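Local coordinates for protein BT_4661 (Bacteroides thetaiotaomicron, PDB 4AK1) that probably binds heparin and heparan sulphate as a SusE-like polysaccharide-binding protein on the bacterial surface, at residues I49-E54 and N77-L82; Q398-V403 and T413-L418. All blocks are in the same frame, centred on the assembly; numbering follows the deposited sequence. Where two conformers were deposited one is given.

Contact 1 of 2, residues I49-E54 and N77-L82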
loop_
_atom_site.group_PDB
_atom_site.type_symbol
_atom_site.label_atom_id
_atom_site.label_comp_id
_atom_site.label_asym_id
_atom_site.label_seq_id
_atom_site.Cartn_x
_atom_site.Cartn_y
_atom_site.Cartn_z
ATOM N N ILE A 49 33.019 -6.375 -0.443
ATOM C CA ILE A 49 33.853 -6.809 -1.562
ATOM C C ILE A 49 33.309 -8.143 -2.042
ATOM O O ILE A 49 33.089 -9.039 -1.237
ATOM C CB ILE A 49 35.339 -6.961 -1.161
ATOM C CG1 ILE A 49 35.889 -5.646 -0.587
ATOM C CG2 ILE A 49 36.187 -7.399 -2.362
ATOM C CD1 ILE A 49 37.192 -5.803 0.194
ATOM N N THR A 50 33.073 -8.273 -3.347
ATOM C CA THR A 50 32.725 -9.583 -3.913
ATOM C C THR A 50 33.815 -10.032 -4.866
ATOM O O THR A 50 34.539 -9.199 -5.428
ATOM C CB THR A 50 31.364 -9.596 -4.648
ATOM O OG1 THR A 50 31.389 -8.660 -5.735
ATOM C CG2 THR A 50 30.221 -9.246 -3.693
ATOM N N LEU A 51 33.959 -11.345 -5.011
ATOM C CA LEU A 51 34.877 -11.904 -5.996
ATOM C C LEU A 51 34.105 -12.919 -6.822
ATOM O O LEU A 51 33.570 -13.888 -6.286
ATOM C CB LEU A 51 36.095 -12.552 -5.321
ATOM C CG LEU A 51 37.017 -13.412 -6.195
ATOM C CD1 LEU A 51 37.643 -12.588 -7.323
ATOM C CD2 LEU A 51 38.103 -14.072 -5.353
ATOM N N ASP A 52 34.011 -12.672 -8.125
ATOM C CA ASP A 52 33.364 -13.621 -9.039
ATOM C C ASP A 52 31.940 -13.972 -8.552
ATOM O O ASP A 52 31.551 -15.138 -8.504
ATOM C CB ASP A 52 34.278 -14.866 -9.194
ATOM C CG ASP A 52 33.737 -15.900 -10.181
ATOM O OD1 ASP A 52 32.922 -15.528 -11.055
ATOM O OD2 ASP A 52 34.136 -17.088 -10.078
ATOM N N GLY A 53 31.179 -12.947 -8.174
ATOM C CA GLY A 53 29.779 -13.102 -7.767
ATOM C C GLY A 53 29.518 -13.665 -6.366
ATOM O O GLY A 53 28.370 -13.976 -6.032
ATOM N N GLU A 54 30.565 -13.803 -5.552
ATOM C CA GLU A 54 30.412 -14.317 -4.187
ATOM C C GLU A 54 31.103 -13.414 -3.176
ATOM O O GLU A 54 32.055 -12.731 -3.531
ATOM C CB GLU A 54 31.008 -15.722 -4.075
ATOM C CG GLU A 54 30.381 -16.750 -4.995
ATOM C CD GLU A 54 28.955 -17.106 -4.632
ATOM O OE1 GLU A 54 28.483 -16.777 -3.527
ATOM O OE2 GLU A 54 28.299 -17.740 -5.466
ATOM N N ASN A 77 45.665 -12.419 1.098
ATOM C CA ASN A 77 45.591 -13.366 -0.013
ATOM C C ASN A 77 45.007 -12.674 -1.234
ATOM O O ASN A 77 44.138 -11.802 -1.116
ATOM C CB ASN A 77 44.744 -14.588 0.336
ATOM C CG ASN A 77 45.326 -15.399 1.474
ATOM O OD1 ASN A 77 46.542 -15.605 1.562
ATOM N ND2 ASN A 77 44.453 -15.885 2.348
ATOM N N THR A 78 45.487 -13.065 -2.406
ATOM C CA THR A 78 45.062 -12.422 -3.658
ATOM C C THR A 78 44.672 -13.437 -4.741
ATOM O O THR A 78 45.377 -13.571 -5.746
ATOM C CB THR A 78 46.175 -11.500 -4.209
ATOM O OG1 THR A 78 47.371 -12.265 -4.393
ATOM C CG2 THR A 78 46.453 -10.356 -3.248
ATOM N N PRO A 79 43.554 -14.161 -4.540
ATOM C CA PRO A 79 43.105 -15.076 -5.599
ATOM C C PRO A 79 42.725 -14.341 -6.880
ATOM O O PRO A 79 42.365 -13.159 -6.844
ATOM C CB PRO A 79 41.867 -15.774 -5.002
ATOM C CG PRO A 79 41.672 -15.213 -3.635
ATOM C CD PRO A 79 42.591 -14.056 -3.426
ATOM N N VAL A 80 42.787 -15.064 -7.995
ATOM C CA VAL A 80 42.604 -14.469 -9.312
ATOM C C VAL A 80 41.129 -14.321 -9.666
ATOM O O VAL A 80 40.346 -15.274 -9.522
ATOM C CB VAL A 80 43.303 -15.330 -10.377
ATOM C CG1 VAL A 80 43.122 -14.726 -11.769
ATOM C CG2 VAL A 80 44.779 -15.491 -10.030
ATOM N N GLY A 81 40.762 -13.134 -10.142
ATOM C CA GLY A 81 39.422 -12.894 -10.663
ATOM C C GLY A 81 38.990 -11.446 -10.534
ATOM O O GLY A 81 39.752 -10.604 -10.064
ATOM N N LEU A 82 37.753 -11.159 -10.936
ATOM C CA LEU A 82 37.211 -9.799 -10.886
ATOM C C LEU A 82 36.569 -9.475 -9.532
ATOM O O LEU A 82 35.615 -10.144 -9.118
ATOM C CB LEU A 82 36.202 -9.600 -12.016
ATOM C CG LEU A 82 35.474 -8.251 -12.090
ATOM C CD1 LEU A 82 36.449 -7.092 -12.273
ATOM C CD2 LEU A 82 34.481 -8.295 -13.243
#

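Contact 2 of 2, residues Q398-V403 and T413-L418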
loop_
_atom_site.group_PDB
_atom_site.type_symbol
_atom_site.label_atom_id
_atom_site.label_comp_id
_atom_site.label_asym_id
_atom_site.label_seq_id
_atom_site.Cartn_x
_atom_site.Cartn_y
_atom_site.Cartn_z
ATOM N N GLN A 398 9.720 26.503 14.321
ATOM C CA GLN A 398 11.001 26.663 14.971
ATOM C C GLN A 398 12.107 26.230 13.997
ATOM O O GLN A 398 11.990 25.200 13.315
ATOM C CB GLN A 398 11.048 25.842 16.259
ATOM C CG GLN A 398 12.319 26.081 17.070
ATOM C CD GLN A 398 12.248 25.541 18.484
ATOM O OE1 GLN A 398 12.440 24.337 18.713
ATOM N NE2 GLN A 398 12.019 26.436 19.454
ATOM N N TYR A 399 13.176 27.016 13.941
ATOM C CA TYR A 399 14.191 26.836 12.921
ATOM C C TYR A 399 15.561 26.869 13.538
ATOM O O TYR A 399 15.814 27.669 14.442
ATOM C CB TYR A 399 14.093 27.954 11.866
ATOM C CG TYR A 399 12.739 28.055 11.209
ATOM C CD1 TYR A 399 12.416 27.263 10.098
ATOM C CD2 TYR A 399 11.765 28.930 11.707
ATOM C CE1 TYR A 399 11.170 27.354 9.491
ATOM C CE2 TYR A 399 10.515 29.017 11.118
ATOM C CZ TYR A 399 10.227 28.235 10.010
ATOM O OH TYR A 399 8.976 28.328 9.439
ATOM N N THR A 400 16.451 26.024 13.027
ATOM C CA THR A 400 17.862 26.083 13.391
ATOM C C THR A 400 18.634 26.831 12.296
ATOM O O THR A 400 18.546 26.476 11.124
ATOM C CB THR A 400 18.416 24.655 13.557
ATOM O OG1 THR A 400 17.586 23.950 14.482
ATOM C CG2 THR A 400 19.859 24.678 14.086
ATOM N N VAL A 401 19.375 27.870 12.672
ATOM C CA VAL A 401 20.118 28.678 11.697
ATOM C C VAL A 401 21.613 28.577 11.979
ATOM O O VAL A 401 22.035 28.709 13.127
ATOM C CB VAL A 401 19.682 30.164 11.745
ATOM C CG1 VAL A 401 20.398 30.995 10.679
ATOM C CG2 VAL A 401 18.176 30.289 11.592
ATOM N N GLN A 402 22.420 28.367 10.940
ATOM C CA GLN A 402 23.878 28.329 11.114
ATOM C C GLN A 402 24.573 29.318 10.222
ATOM O O GLN A 402 24.209 29.452 9.046
ATOM C CB GLN A 402 24.440 26.971 10.754
ATOM C CG GLN A 402 24.110 25.865 11.710
ATOM C CD GLN A 402 24.831 24.613 11.281
ATOM O OE1 GLN A 402 24.426 23.977 10.310
ATOM N NE2 GLN A 402 25.927 24.298 11.946
ATOM N N VAL A 403 25.586 29.980 10.780
ATOM C CA VAL A 403 26.372 30.967 10.044
ATOM C C VAL A 403 27.838 30.603 10.167
ATOM O O VAL A 403 28.338 30.352 11.284
ATOM C CB VAL A 403 26.154 32.404 10.573
ATOM C CG1 VAL A 403 27.031 33.398 9.808
ATOM C CG2 VAL A 403 24.688 32.812 10.456
ATOM N N THR A 413 31.760 28.208 12.935
ATOM C CA THR A 413 30.322 28.230 12.684
ATOM C C THR A 413 29.578 28.428 14.007
ATOM O O THR A 413 29.953 27.849 15.035
ATOM C CB THR A 413 29.871 26.960 11.930
ATOM O OG1 THR A 413 30.612 26.860 10.707
ATOM C CG2 THR A 413 28.386 26.976 11.604
ATOM N N ALA A 414 28.551 29.262 13.965
ATOM C CA ALA A 414 27.689 29.548 15.112
ATOM C C ALA A 414 26.277 29.095 14.775
ATOM O O ALA A 414 25.859 29.148 13.606
ATOM C CB ALA A 414 27.683 31.041 15.422
ATOM N N THR A 415 25.527 28.688 15.795
ATOM C CA THR A 415 24.149 28.211 15.598
ATOM C C THR A 415 23.217 28.968 16.534
ATOM O O THR A 415 23.577 29.231 17.674
ATOM C CB THR A 415 24.062 26.688 15.890
ATOM O OG1 THR A 415 25.050 26.002 15.116
ATOM C CG2 THR A 415 22.678 26.115 15.553
ATOM N N PHE A 416 22.028 29.323 16.051
ATOM C CA PHE A 416 20.964 29.774 16.945
ATOM C C PHE A 416 19.636 29.191 16.528
ATOM O O PHE A 416 19.474 28.684 15.396
ATOM C CB PHE A 416 20.871 31.322 17.052
ATOM C CG PHE A 416 20.458 32.017 15.768
ATOM C CD1 PHE A 416 21.416 32.370 14.813
ATOM C CD2 PHE A 416 19.127 32.342 15.522
ATOM C CE1 PHE A 416 21.053 33.028 13.640
ATOM C CE2 PHE A 416 18.746 32.998 14.346
ATOM C CZ PHE A 416 19.713 33.343 13.398
ATOM N N THR A 417 18.683 29.269 17.451
ATOM C CA THR A 417 17.317 28.848 17.195
ATOM C C THR A 417 16.408 30.070 16.996
ATOM O O THR A 417 16.418 30.999 17.812
ATOM C CB THR A 417 16.821 27.958 18.349
ATOM O OG1 THR A 417 17.641 26.781 18.403
ATOM C CG2 THR A 417 15.350 27.547 18.172
ATOM N N LEU A 418 15.643 30.055 15.905
ATOM C CA LEU A 418 14.665 31.102 15.584
ATOM C C LEU A 418 13.259 30.504 15.698
ATOM O O LEU A 418 12.942 29.528 15.011
ATOM C CB LEU A 418 14.902 31.626 14.151
ATOM C CG LEU A 418 13.790 32.503 13.562
ATOM C CD1 LEU A 418 13.725 33.829 14.317
ATOM C CD2 LEU A 418 13.978 32.720 12.063
HETATM O O HOH W 1 16.970 24.397 17.078
#

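Contact 1 of 2, residues I49-E54 and N77-L82
The puckered pyrrolidine ring of Pro79 meets Leu51 along its CB-CG edge: Leu51 CD2 lies 4.1 Å from both Pro79 CB and Pro79 CG. The other methyl, Leu51 CD1, lies against two successive peptide groups, 3.7 Å from Gly81 C and 3.6 Å from Leu82 O. The fork can reach both because CG stands opposite the backbone N (chi1 169°), beside the carbonyl carbon. Gly81 suits its place on two counts: its backbone angles would jam any CB against the carbonyl oxygen of Val80, and that CB position lies 3.0 Å from Leu51 CD1. Replacing Leu51 with an alanine would probably open a gap between the turn, Pro79 and Gly81.

One hydrogen bond joins the segments: Asp52 N donates to Leu82 O over 3.2 Å, nearly straight at 168°, though the donor is tilted 19° from the carbonyl plane. Around Asp52 the chain reverses in a type I' turn, fixed by Leu51 N to Glu54 O at 2.8 Å and Glu54 N to Leu51 O at 3.1 Å. Arg657 of the second subunit spans the contact, pairing in a salt bridge with Asp52 OD2 and hydrogen-bonding to Val80 O, while Tyr662 of that subunit reaches Leu51 O.

Paired bonds between the residues flanking Asp52-Gly53 mark a two-residue beta hairpin, set where strand 42-51 ends beside the start of its antiparallel neighbour 81-91, in the six-stranded sheet near the N terminus.

Contact 2 of 2, residues Q398-V403 and T413-L418
Tyr399 and Leu418, Val401 and Phe416, and Val403 and Ala414 each exchange two backbone hydrogen bonds, six in all. The shortest joins Tyr399 N to Leu418 O at 2.7 Å but is bent to 145°; Val401 N to Phe416 O, at 2.8 Å, is almost straight at 175°. Between these pairs, Thr400-Thr417 and Gln402-Thr415 are non-hydrogen-bonded. Water 1 bridges the first of them, 2.7 Å from Thr400 OG1 and 2.8 Å from Thr417 OG1. On the same face Thr415 OG1 bonds to Asp341 and Thr417 of the third subunit, and Thr417 OG1 to Thr415 of that subunit, a reciprocal seam. The alternating pairs are those of antiparallel strands; because 397-407 runs through a short turn into 410-421, they make a beta hairpin, whose arms form the middle of a four-stranded mixed sheet between strands 364-367 and 342-345, consistent with an immunoglobulin-like sandwich.

On the opposite face, Val401 and Phe416 point the same way. Phe416 CG sits between the backbone N and the carbonyl carbon (chi1 66°), which swings the ring over its cross-strand partner, and Val401 CB makes a CH-pi contact 3.8 Å from the ring centroid. Back on the threonine face, Thr400 CG2 presses on Thr415 CG2 at 3.5 Å, tighter than usual carbon contact.

In the fold
From the N terminus, contact 1 comes first. It closes a loop of 22 residues, seven of them in strands, and ties the end of strand 42-51 to the approach to strand 81-91 in the six-stranded N-terminal sheet. Contact 2 follows in series: its segments are separated by only nine residues, and it joins the adjacent strands 397-407 and 410-421 of a separate four-stranded sheet. The two loops neither nest nor cross. Their centres lie 48 Å apart, with nearest atoms about 33 Å apart, so neither touches the other. Each also lies at an interface, contact 1 against the second subunit and contact 2 against the third.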